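Local coordinates for transcription regulator PadR N-terminal domain-containing protein (Streptococcus mutans, PDB 3L7W) that probably acts as a PadR-family transcription regulator, a dimer that would bind DNA through its winged helix-turn-helix domain, at residues Ile28-Thr31 and Ile32-Ile35; Glu78-Leu81 and Val82-Lys86; Lys86-Ser89 and Val90-Thr94; Thr94-Gly97 and Ile98-Arg102. All blocks are in the same frame, centred on the assembly; numbering follows the deposited sequence.

Contact 1 of 4, residues Ile28-Thr31 and Ile32-Ile35; sequences ISQT and IKLI
Lys33, just past helix 25-32, lies back against Ser29 and Gln30 of its last turn. Its CB sits 3.4 Å from the carbonyl O of Ser29, the same oxygen that accepts the backbone N-H of Lys33 at 2.7 Å, and CG stays over that oxygen. Further out, Lys33 CD passes 3.7 Å from Gln30 NE2; the glutamine chain, bent at chi2 (-58°), has curled round to meet the lysine methylenes. The lysine runs extended until a bend at chi4 (60°) brings Lys33 NZ to Ser29 OG, a weak hydrogen bond of 3.3 Å. Both groups are also weakly tied to Glu40, at the start of helix 40-52.

On the buried side Ile28 and Ile32 lie side by side and point the same way, with Ile28 CG2 3.6 Å from Ile32 CD1. Val18 and Ile17 of helix 7-20 and Leu43 and Leu47 of helix 40-52 pack round them. Beyond this the winding tightens: Leu34 N bonds Thr31 O at 3.2 Å, from above the carbonyl plane. Thr31 OG1 turns instead to His105 N of the second subunit. This is the end of a short amphipathic helix, wedged between its two neighbours as in the three-helix core of winged helix-turn-helix domains.

Contact 2 of 4, residues Glu78-Leu81 and Val82-Lys86; sequences EKHL and VYLTK
Leu84 lies over one face of the His80 ring, and that is the dense part of this helical turn. Its CG stands 4.2 Å from the ring centroid, 16° off the normal, while Leu84 CD1 reaches His80 NE2 and CD2, each at 3.9 Å. The imidazole is placed there by a first torsion that sets CG anti to the backbone N (chi1 -169°), swinging the ring forward along the helix. Beneath the pair, Leu84 N bonds His80 O at 2.9 Å. Tyr83 adds a looser touch, its CD2 4.1 Å from His80 CE1 and the rings set obliquely.

The turn belongs to helix 75-100, the long C-terminal helix that follows the β-wing of the winged-helix domain and, as in other PadR regulators, serves the dimer. His80 stacks on Tyr55, Leu81 packs on Tyr12 and Ser19 of helix 7-20, and Tyr83 meets Tyr2 of the second subunit edge-to-face.

Two donors of one residue grip Leu81 O: Thr85 N and Thr85 OG1, both at 2.7 Å and from opposite faces of the carbonyl plane. The solvent side is slacker. The side chains of Glu78 and Lys79 are exposed and touch nothing in the following turn, which they meet through their carbonyls: Glu78 O takes Val82 N at 3.2 Å, whereas the bond from Tyr83 N to Lys79 O is weak.

Contact 3 of 4, residues Lys86-Ser89 and Val90-Thr94; sequences KEWS and VYKMT
The indole of Trp88 carries the Lys92 side chain over one face. Lys92 CG rides 3.9 Å from the centroid of the six-membered ring, 21° off its normal, in a CH-pi contact; farther along, Lys92 CD and CE each come within 3.5 Å of Trp88 NE1, so the aliphatic chain runs from the benzo ring toward the pyrrole. A bend at chi3 (-50°) keeps it close to the ring system. Tyr91 meets the other end of the indole, its CD2 3.5 Å from Trp88 CZ3. The two ring planes are within 21° of parallel, yet they are slid so far apart, centroids 5.6 Å, that they barely overlap.

Both polar ends beside this patch converge on one residue: Trp88 NE1 hydrogen-bonds and Lys92 NZ salt-bridges Asp96 of the second subunit, each taking a different carboxylate oxygen. That shared acceptor probably helps fix the indole and offsets the lysine charge. Straight backbone bonds hold the turn, among them Lys92 N to Trp88 O at 2.9 Å. One turn on, Thr94 OG1 bonds Val90 O at 2.7 Å beside the ordinary helical N-H.

This middle part of helix 75-100 lies at the dimer interface: Trp88 meets Tyr12 of helix 7-20 in its own chain and Ile95 of the second subunit, while Tyr91 packs on Leu9 of the second subunit and its OH hydrogen-bonds Pro4 O of that subunit.

Contact 4 of 4, residues Thr94-Gly97 and Ile98-Arg102; sequences TIDG and IVEGR
Helix 75-100 ends here, at a glycine that breaks the helical path, and Ile95, Asp96 and Gly97 meet its last turn. Ile95 O takes Val99 N at 2.7 Å, and Val99 CG2 leans over the same oxygen at 3.2 Å. The methyls touch more loosely, Ile95 CG2 lying 4.2 Å from Val99 CG2. Glu100 N bonds Asp96 O at 2.7 Å.

Gly101 then turns to positive phi (105°), and its N bonds Ile98 O at 3.0 Å and, more weakly, Gly97 O at 3.1 Å. The turn sends Arg102 back along the helix, where a bend at chi3 (-68°) lays the guanidinium near the backbone, NH2 3.4 Å from Gly97 CA. There NH1 and NH2 both grip a single oxygen, Glu100 OE1, each at 2.8 Å; the acceptor lies in the guanidinium plane, offering NH1 its anti lone pair and meeting NH2 on the same side, tilted out of the carboxylate plane. The salt bridge thus straddles the glycine.

Ile95 packs on Ile35, Ile98 on Ile17 and Val99 on Tyr12, all of the second subunit. A positive-phi glycine just past the final turn is a classic stop for an α-helix, here the C-terminal one of a PadR-type dimer.

From the N terminus, contact 1 comes first, where helix 25-32 runs out into the loop before helix 40-52. The chain then passes through helix 40-52 and the two-stranded wing before contacts 2, 3 and 4 follow one another up helix 75-100. All four are local, so none closes a long loop and none nests or crosses; contacts 2 and 3 share Lys86, and contacts 3 and 4 share Thr94. Contact 1 lies about 28 Å from contact 4, centre to centre, within one chain. The dimer brings those regions together, because contact 1 of one subunit faces the end of helix 75-100 of the other, joining winged-helix domain to C-terminal helix.

Contact 1 of 4, residues Ile28-Thr31 and Ile32-Ile35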
loop_
_atom_site.group_PDB
_atom_site.type_symbol
_atom_site.label_atom_id
_atom_site.label_comp_id
_atom_site.label_asym_id
_atom_site.label_seq_id
_atom_site.Cartn_x
_atom_site.Cartn_y
_atom_site.Cartn_z
ATOM N N ILE A 28 -10.583 3.962 16.606
ATOM C CA ILE A 28 -9.613 3.412 15.681
ATOM C C ILE A 28 -10.160 3.565 14.265
ATOM O O ILE A 28 -9.458 3.994 13.359
ATOM C CB ILE A 28 -9.346 1.939 15.978
ATOM C CG1 ILE A 28 -8.631 1.801 17.322
ATOM C CG2 ILE A 28 -8.482 1.328 14.896
ATOM C CD1 ILE A 28 -8.916 0.473 18.019
ATOM N N SER A 29 -11.432 3.223 14.102
ATOM C CA SER A 29 -12.083 3.226 12.807
ATOM C C SER A 29 -12.071 4.631 12.210
ATOM O O SER A 29 -11.676 4.826 11.068
ATOM C CB SER A 29 -13.510 2.710 12.952
ATOM O OG SER A 29 -14.358 3.290 11.983
ATOM N N GLN A 30 -12.478 5.615 13.002
ATOM C CA GLN A 30 -12.479 6.997 12.541
ATOM C C GLN A 30 -11.121 7.465 12.044
ATOM O O GLN A 30 -11.033 8.237 11.091
ATOM C CB GLN A 30 -12.987 7.922 13.641
ATOM C CG GLN A 30 -14.482 7.814 13.822
ATOM C CD GLN A 30 -15.213 8.134 12.534
ATOM O OE1 GLN A 30 -15.124 9.249 12.024
ATOM N NE2 GLN A 30 -15.935 7.156 11.998
ATOM N N THR A 31 -10.057 7.001 12.678
ATOM C CA THR A 31 -8.739 7.459 12.288
ATOM C C THR A 31 -8.304 6.692 11.062
ATOM O O THR A 31 -7.625 7.222 10.190
ATOM C CB THR A 31 -7.717 7.261 13.397
ATOM O OG1 THR A 31 -7.897 8.283 14.379
ATOM C CG2 THR A 31 -6.310 7.359 12.831
ATOM N N ILE A 32 -8.713 5.437 10.989
ATOM C CA ILE A 32 -8.367 4.629 9.837
ATOM C C ILE A 32 -9.140 5.082 8.585
ATOM O O ILE A 32 -8.623 4.992 7.471
ATOM C CB ILE A 32 -8.581 3.133 10.107
ATOM C CG1 ILE A 32 -7.519 2.630 11.085
ATOM C CG2 ILE A 32 -8.486 2.351 8.824
ATOM C CD1 ILE A 32 -7.637 1.159 11.412
ATOM N N LYS A 33 -10.364 5.569 8.780
ATOM C CA LYS A 33 -11.197 6.059 7.682
ATOM C C LYS A 33 -10.555 7.264 7.041
ATOM O O LYS A 33 -10.940 7.678 5.951
ATOM C CB LYS A 33 -12.584 6.455 8.178
ATOM C CG LYS A 33 -13.634 5.364 8.107
ATOM C CD LYS A 33 -14.976 5.897 8.623
ATOM C CE LYS A 33 -16.109 4.925 8.362
ATOM N NZ LYS A 33 -15.871 3.624 9.041
ATOM N N LEU A 34 -9.575 7.830 7.732
ATOM C CA LEU A 34 -8.814 8.949 7.197
ATOM C C LEU A 34 -8.019 8.560 5.949
ATOM O O LEU A 34 -7.781 9.377 5.071
ATOM C CB LEU A 34 -7.878 9.497 8.275
ATOM C CG LEU A 34 -8.215 10.855 8.896
ATOM C CD1 LEU A 34 -9.701 11.221 8.766
ATOM C CD2 LEU A 34 -7.742 10.908 10.339
ATOM N N ILE A 35 -7.587 7.312 5.879
ATOM C CA ILE A 35 -6.805 6.871 4.738
ATOM C C ILE A 35 -7.455 5.702 4.025
ATOM O O ILE A 35 -7.151 5.437 2.868
ATOM C CB ILE A 35 -5.335 6.519 5.106
ATOM C CG1 ILE A 35 -4.580 6.106 3.845
ATOM C CG2 ILE A 35 -5.265 5.405 6.179
ATOM C CD1 ILE A 35 -3.124 6.454 3.852
#

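Contact 2 of 4, residues Glu78-Leu81 and Val82-Lys86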
loop_
_atom_site.group_PDB
_atom_site.type_symbol
_atom_site.label_atom_id
_atom_site.label_comp_id
_atom_site.label_asym_id
_atom_site.label_seq_id
_atom_site.Cartn_x
_atom_site.Cartn_y
_atom_site.Cartn_z
ATOM N N GLU A 78 3.225 -5.345 20.564
ATOM C CA GLU A 78 4.311 -4.392 20.407
ATOM C C GLU A 78 5.398 -4.982 19.532
ATOM O O GLU A 78 5.829 -4.353 18.572
ATOM C CB GLU A 78 4.878 -3.943 21.753
ATOM C CG GLU A 78 4.144 -2.756 22.368
ATOM C CD GLU A 78 4.623 -2.421 23.779
ATOM O OE1 GLU A 78 5.738 -2.850 24.158
ATOM O OE2 GLU A 78 3.883 -1.725 24.509
ATOM N N LYS A 79 5.824 -6.199 19.847
ATOM C CA LYS A 79 6.825 -6.866 19.029
ATOM C C LYS A 79 6.356 -6.949 17.575
ATOM O O LYS A 79 7.117 -6.682 16.638
ATOM C CB LYS A 79 7.114 -8.261 19.568
ATOM C CG LYS A 79 8.244 -8.968 18.850
ATOM C CD LYS A 79 8.813 -10.091 19.699
ATOM C CE LYS A 79 10.090 -10.638 19.083
ATOM N NZ LYS A 79 10.691 -11.695 19.940
ATOM N N HIS A 80 5.093 -7.312 17.395
ATOM C CA HIS A 80 4.532 -7.481 16.071
ATOM C C HIS A 80 4.459 -6.154 15.321
ATOM O O HIS A 80 4.711 -6.098 14.110
ATOM C CB HIS A 80 3.145 -8.087 16.165
ATOM C CG HIS A 80 2.600 -8.525 14.847
ATOM N ND1 HIS A 80 3.337 -9.272 13.957
ATOM C CD2 HIS A 80 1.390 -8.336 14.273
ATOM C CE1 HIS A 80 2.604 -9.520 12.886
ATOM N NE2 HIS A 80 1.419 -8.963 13.053
ATOM N N LEU A 81 4.108 -5.094 16.043
ATOM C CA LEU A 81 4.003 -3.774 15.449
ATOM C C LEU A 81 5.350 -3.329 14.867
ATOM O O LEU A 81 5.395 -2.674 13.822
ATOM C CB LEU A 81 3.495 -2.758 16.469
ATOM C CG LEU A 81 3.545 -1.293 16.026
ATOM C CD1 LEU A 81 2.689 -1.088 14.777
ATOM C CD2 LEU A 81 3.092 -0.373 17.153
ATOM N N VAL A 82 6.435 -3.697 15.546
ATOM C CA VAL A 82 7.795 -3.374 15.102
ATOM C C VAL A 82 8.058 -4.028 13.768
ATOM O O VAL A 82 8.597 -3.409 12.845
ATOM C CB VAL A 82 8.854 -3.904 16.087
ATOM C CG1 VAL A 82 10.212 -4.026 15.403
ATOM C CG2 VAL A 82 8.929 -3.015 17.314
ATOM N N TYR A 83 7.682 -5.296 13.682
ATOM C CA TYR A 83 7.791 -6.034 12.445
ATOM C C TYR A 83 6.991 -5.342 11.321
ATOM O O TYR A 83 7.530 -5.071 10.243
ATOM C CB TYR A 83 7.327 -7.477 12.647
ATOM C CG TYR A 83 7.198 -8.224 11.354
ATOM C CD1 TYR A 83 8.325 -8.674 10.681
ATOM C CD2 TYR A 83 5.952 -8.439 10.777
ATOM C CE1 TYR A 83 8.212 -9.335 9.471
ATOM C CE2 TYR A 83 5.828 -9.106 9.581
ATOM C CZ TYR A 83 6.964 -9.548 8.927
ATOM O OH TYR A 83 6.845 -10.209 7.724
ATOM N N LEU A 84 5.722 -5.040 11.582
ATOM C CA LEU A 84 4.855 -4.372 10.593
ATOM C C LEU A 84 5.390 -3.009 10.193
ATOM O O LEU A 84 5.334 -2.640 9.033
ATOM C CB LEU A 84 3.434 -4.200 11.123
ATOM C CG LEU A 84 2.693 -5.494 11.447
ATOM C CD1 LEU A 84 1.338 -5.179 12.068
ATOM C CD2 LEU A 84 2.551 -6.324 10.190
ATOM N N THR A 85 5.911 -2.263 11.159
ATOM C CA THR A 85 6.513 -0.975 10.866
ATOM C C THR A 85 7.699 -1.178 9.940
ATOM O O THR A 85 7.824 -0.512 8.918
ATOM C CB THR A 85 6.988 -0.292 12.143
ATOM O OG1 THR A 85 5.861 -0.096 12.996
ATOM C CG2 THR A 85 7.610 1.058 11.823
ATOM N N LYS A 86 8.557 -2.117 10.314
ATOM C CA LYS A 86 9.729 -2.475 9.541
ATOM C C LYS A 86 9.345 -2.866 8.106
ATOM O O LYS A 86 9.918 -2.362 7.139
ATOM C CB LYS A 86 10.457 -3.635 10.220
ATOM C CG LYS A 86 11.662 -4.155 9.456
ATOM C CD LYS A 86 12.083 -5.529 9.962
ATOM C CE LYS A 86 12.447 -5.489 11.430
ATOM N NZ LYS A 86 13.082 -6.768 11.835
#

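Contact 3 of 4, residues Lys86-Ser89 and Val90-Thr94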
loop_
_atom_site.group_PDB
_atom_site.type_symbol
_atom_site.label_atom_id
_atom_site.label_comp_id
_atom_site.label_asym_id
_atom_site.label_seq_id
_atom_site.Cartn_x
_atom_site.Cartn_y
_atom_site.Cartn_z
ATOM N N LYS A 86 8.557 -2.117 10.314
ATOM C CA LYS A 86 9.729 -2.475 9.541
ATOM C C LYS A 86 9.345 -2.866 8.106
ATOM O O LYS A 86 9.918 -2.362 7.139
ATOM C CB LYS A 86 10.457 -3.635 10.220
ATOM C CG LYS A 86 11.662 -4.155 9.456
ATOM C CD LYS A 86 12.083 -5.529 9.962
ATOM C CE LYS A 86 12.447 -5.489 11.430
ATOM N NZ LYS A 86 13.082 -6.768 11.835
ATOM N N GLU A 87 8.378 -3.767 7.978
ATOM C CA GLU A 87 7.924 -4.215 6.677
ATOM C C GLU A 87 7.314 -3.063 5.888
ATOM O O GLU A 87 7.400 -3.015 4.661
ATOM C CB GLU A 87 6.913 -5.351 6.832
ATOM C CG GLU A 87 7.587 -6.706 6.975
ATOM C CD GLU A 87 8.670 -6.927 5.927
ATOM O OE1 GLU A 87 8.353 -6.940 4.709
ATOM O OE2 GLU A 87 9.843 -7.090 6.320
ATOM N N TRP A 88 6.689 -2.137 6.601
ATOM C CA TRP A 88 6.114 -0.974 5.956
ATOM C C TRP A 88 7.234 -0.111 5.421
ATOM O O TRP A 88 7.151 0.418 4.308
ATOM C CB TRP A 88 5.253 -0.196 6.938
ATOM C CG TRP A 88 4.830 1.136 6.436
ATOM C CD1 TRP A 88 5.123 2.353 6.987
ATOM C CD2 TRP A 88 4.024 1.401 5.277
ATOM N NE1 TRP A 88 4.548 3.353 6.246
ATOM C CE2 TRP A 88 3.877 2.800 5.188
ATOM C CE3 TRP A 88 3.431 0.592 4.302
ATOM C CZ2 TRP A 88 3.146 3.413 4.163
ATOM C CZ3 TRP A 88 2.699 1.207 3.272
ATOM C CH2 TRP A 88 2.568 2.602 3.218
ATOM N N SER A 89 8.296 0.018 6.209
ATOM C CA SER A 89 9.434 0.828 5.803
ATOM C C SER A 89 10.007 0.239 4.520
ATOM O O SER A 89 10.193 0.946 3.537
ATOM C CB SER A 89 10.494 0.857 6.895
ATOM O OG SER A 89 11.564 1.715 6.547
ATOM N N VAL A 90 10.257 -1.067 4.541
ATOM C CA VAL A 90 10.752 -1.789 3.377
ATOM C C VAL A 90 9.838 -1.611 2.160
ATOM O O VAL A 90 10.299 -1.326 1.068
ATOM C CB VAL A 90 10.899 -3.290 3.694
ATOM C CG1 VAL A 90 11.050 -4.094 2.414
ATOM C CG2 VAL A 90 12.094 -3.514 4.604
ATOM N N TYR A 91 8.540 -1.792 2.364
ATOM C CA TYR A 91 7.562 -1.618 1.305
ATOM C C TYR A 91 7.762 -0.248 0.682
ATOM O O TYR A 91 7.911 -0.125 -0.526
ATOM C CB TYR A 91 6.179 -1.662 1.909
ATOM C CG TYR A 91 5.001 -1.734 0.965
ATOM C CD1 TYR A 91 4.573 -2.949 0.441
ATOM C CD2 TYR A 91 4.257 -0.606 0.674
ATOM C CE1 TYR A 91 3.458 -3.025 -0.384
ATOM C CE2 TYR A 91 3.141 -0.672 -0.146
ATOM C CZ TYR A 91 2.743 -1.884 -0.666
ATOM O OH TYR A 91 1.621 -1.944 -1.461
ATOM N N LYS A 92 7.763 0.774 1.526
ATOM C CA LYS A 92 7.907 2.138 1.068
ATOM C C LYS A 92 9.192 2.332 0.295
ATOM O O LYS A 92 9.157 2.846 -0.815
ATOM C CB LYS A 92 7.885 3.110 2.242
ATOM C CG LYS A 92 6.501 3.513 2.689
ATOM C CD LYS A 92 6.589 4.645 3.699
ATOM C CE LYS A 92 7.586 4.301 4.796
ATOM N NZ LYS A 92 7.543 5.234 5.959
HETATM N N MSE A 93 10.325 1.938 0.877
HETATM C CA MSE A 93 11.581 2.189 0.219
HETATM C C MSE A 93 11.651 1.430 -1.094
HETATM O O MSE A 93 12.209 1.914 -2.057
HETATM C CB MSE A 93 12.725 1.798 1.137
HETATM C CG MSE A 93 12.742 2.611 2.397
HETATM SE SE MSE A 93 14.025 1.823 3.587
HETATM C CE MSE A 93 15.604 2.253 2.627
ATOM N N THR A 94 11.069 0.246 -1.109
ATOM C CA THR A 94 11.158 -0.582 -2.279
ATOM C C THR A 94 10.348 0.042 -3.401
ATOM O O THR A 94 10.825 0.143 -4.516
ATOM C CB THR A 94 10.717 -1.988 -1.964
ATOM O OG1 THR A 94 11.600 -2.514 -0.965
ATOM C CG2 THR A 94 10.798 -2.863 -3.209
#

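Contact 4 of 4, residues Thr94-Gly97 and Ile98-Arg102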
loop_
_atom_site.group_PDB
_atom_site.type_symbol
_atom_site.label_atom_id
_atom_site.label_comp_id
_atom_site.label_asym_id
_atom_site.label_seq_id
_atom_site.Cartn_x
_atom_site.Cartn_y
_atom_site.Cartn_z
ATOM N N THR A 94 11.069 0.246 -1.109
ATOM C CA THR A 94 11.158 -0.582 -2.279
ATOM C C THR A 94 10.348 0.042 -3.401
ATOM O O THR A 94 10.825 0.143 -4.516
ATOM C CB THR A 94 10.717 -1.988 -1.964
ATOM O OG1 THR A 94 11.600 -2.514 -0.965
ATOM C CG2 THR A 94 10.798 -2.863 -3.209
ATOM N N ILE A 95 9.140 0.491 -3.082
ATOM C CA ILE A 95 8.321 1.200 -4.039
ATOM C C ILE A 95 9.030 2.466 -4.515
ATOM O O ILE A 95 9.199 2.686 -5.713
ATOM C CB ILE A 95 6.957 1.507 -3.442
ATOM C CG1 ILE A 95 6.170 0.201 -3.342
ATOM C CG2 ILE A 95 6.206 2.515 -4.299
ATOM C CD1 ILE A 95 4.753 0.396 -2.905
ATOM N N ASP A 96 9.481 3.278 -3.573
ATOM C CA ASP A 96 10.159 4.517 -3.921
ATOM C C ASP A 96 11.438 4.226 -4.689
ATOM O O ASP A 96 11.801 4.954 -5.607
ATOM C CB ASP A 96 10.468 5.321 -2.662
ATOM C CG ASP A 96 9.230 5.929 -2.050
ATOM O OD1 ASP A 96 8.162 5.922 -2.701
ATOM O OD2 ASP A 96 9.325 6.427 -0.920
ATOM N N GLY A 97 12.118 3.151 -4.305
ATOM C CA GLY A 97 13.330 2.737 -4.978
ATOM C C GLY A 97 13.041 2.354 -6.419
ATOM O O GLY A 97 13.786 2.711 -7.335
ATOM N N ILE A 98 11.958 1.612 -6.621
ATOM C CA ILE A 98 11.573 1.217 -7.960
ATOM C C ILE A 98 11.153 2.468 -8.719
ATOM O O ILE A 98 11.643 2.746 -9.804
ATOM C CB ILE A 98 10.409 0.236 -7.929
ATOM C CG1 ILE A 98 10.883 -1.124 -7.414
ATOM C CG2 ILE A 98 9.816 0.080 -9.320
ATOM C CD1 ILE A 98 9.816 -2.201 -7.477
ATOM N N VAL A 99 10.264 3.239 -8.108
ATOM C CA VAL A 99 9.760 4.446 -8.709
ATOM C C VAL A 99 10.849 5.429 -9.100
ATOM O O VAL A 99 10.773 6.046 -10.169
ATOM C CB VAL A 99 8.731 5.112 -7.822
ATOM C CG1 VAL A 99 8.478 6.554 -8.288
ATOM C CG2 VAL A 99 7.448 4.287 -7.857
ATOM N N GLU A 100 11.870 5.562 -8.257
ATOM C CA GLU A 100 12.952 6.503 -8.539
ATOM C C GLU A 100 14.069 5.933 -9.415
ATOM O O GLU A 100 14.961 6.660 -9.832
ATOM C CB GLU A 100 13.508 7.086 -7.249
ATOM C CG GLU A 100 12.597 8.146 -6.669
ATOM C CD GLU A 100 12.608 8.163 -5.156
ATOM O OE1 GLU A 100 13.606 7.691 -4.570
ATOM O OE2 GLU A 100 11.622 8.649 -4.557
ATOM N N GLY A 101 14.020 4.636 -9.693
ATOM C CA GLY A 101 14.927 4.050 -10.666
ATOM C C GLY A 101 16.074 3.234 -10.112
ATOM O O GLY A 101 16.739 2.515 -10.859
ATOM N N ARG A 102 16.320 3.339 -8.810
ATOM C CA ARG A 102 17.416 2.597 -8.202
ATOM C C ARG A 102 17.145 1.111 -8.259
ATOM O O ARG A 102 18.024 0.314 -8.568
ATOM C CB ARG A 102 17.604 2.999 -6.743
ATOM C CG ARG A 102 17.950 4.452 -6.547
ATOM C CD ARG A 102 18.166 4.750 -5.080
ATOM N NE ARG A 102 16.924 4.649 -4.323
ATOM C CZ ARG A 102 15.977 5.580 -4.324
ATOM N NH1 ARG A 102 16.127 6.688 -5.045
ATOM N NH2 ARG A 102 14.884 5.407 -3.596
#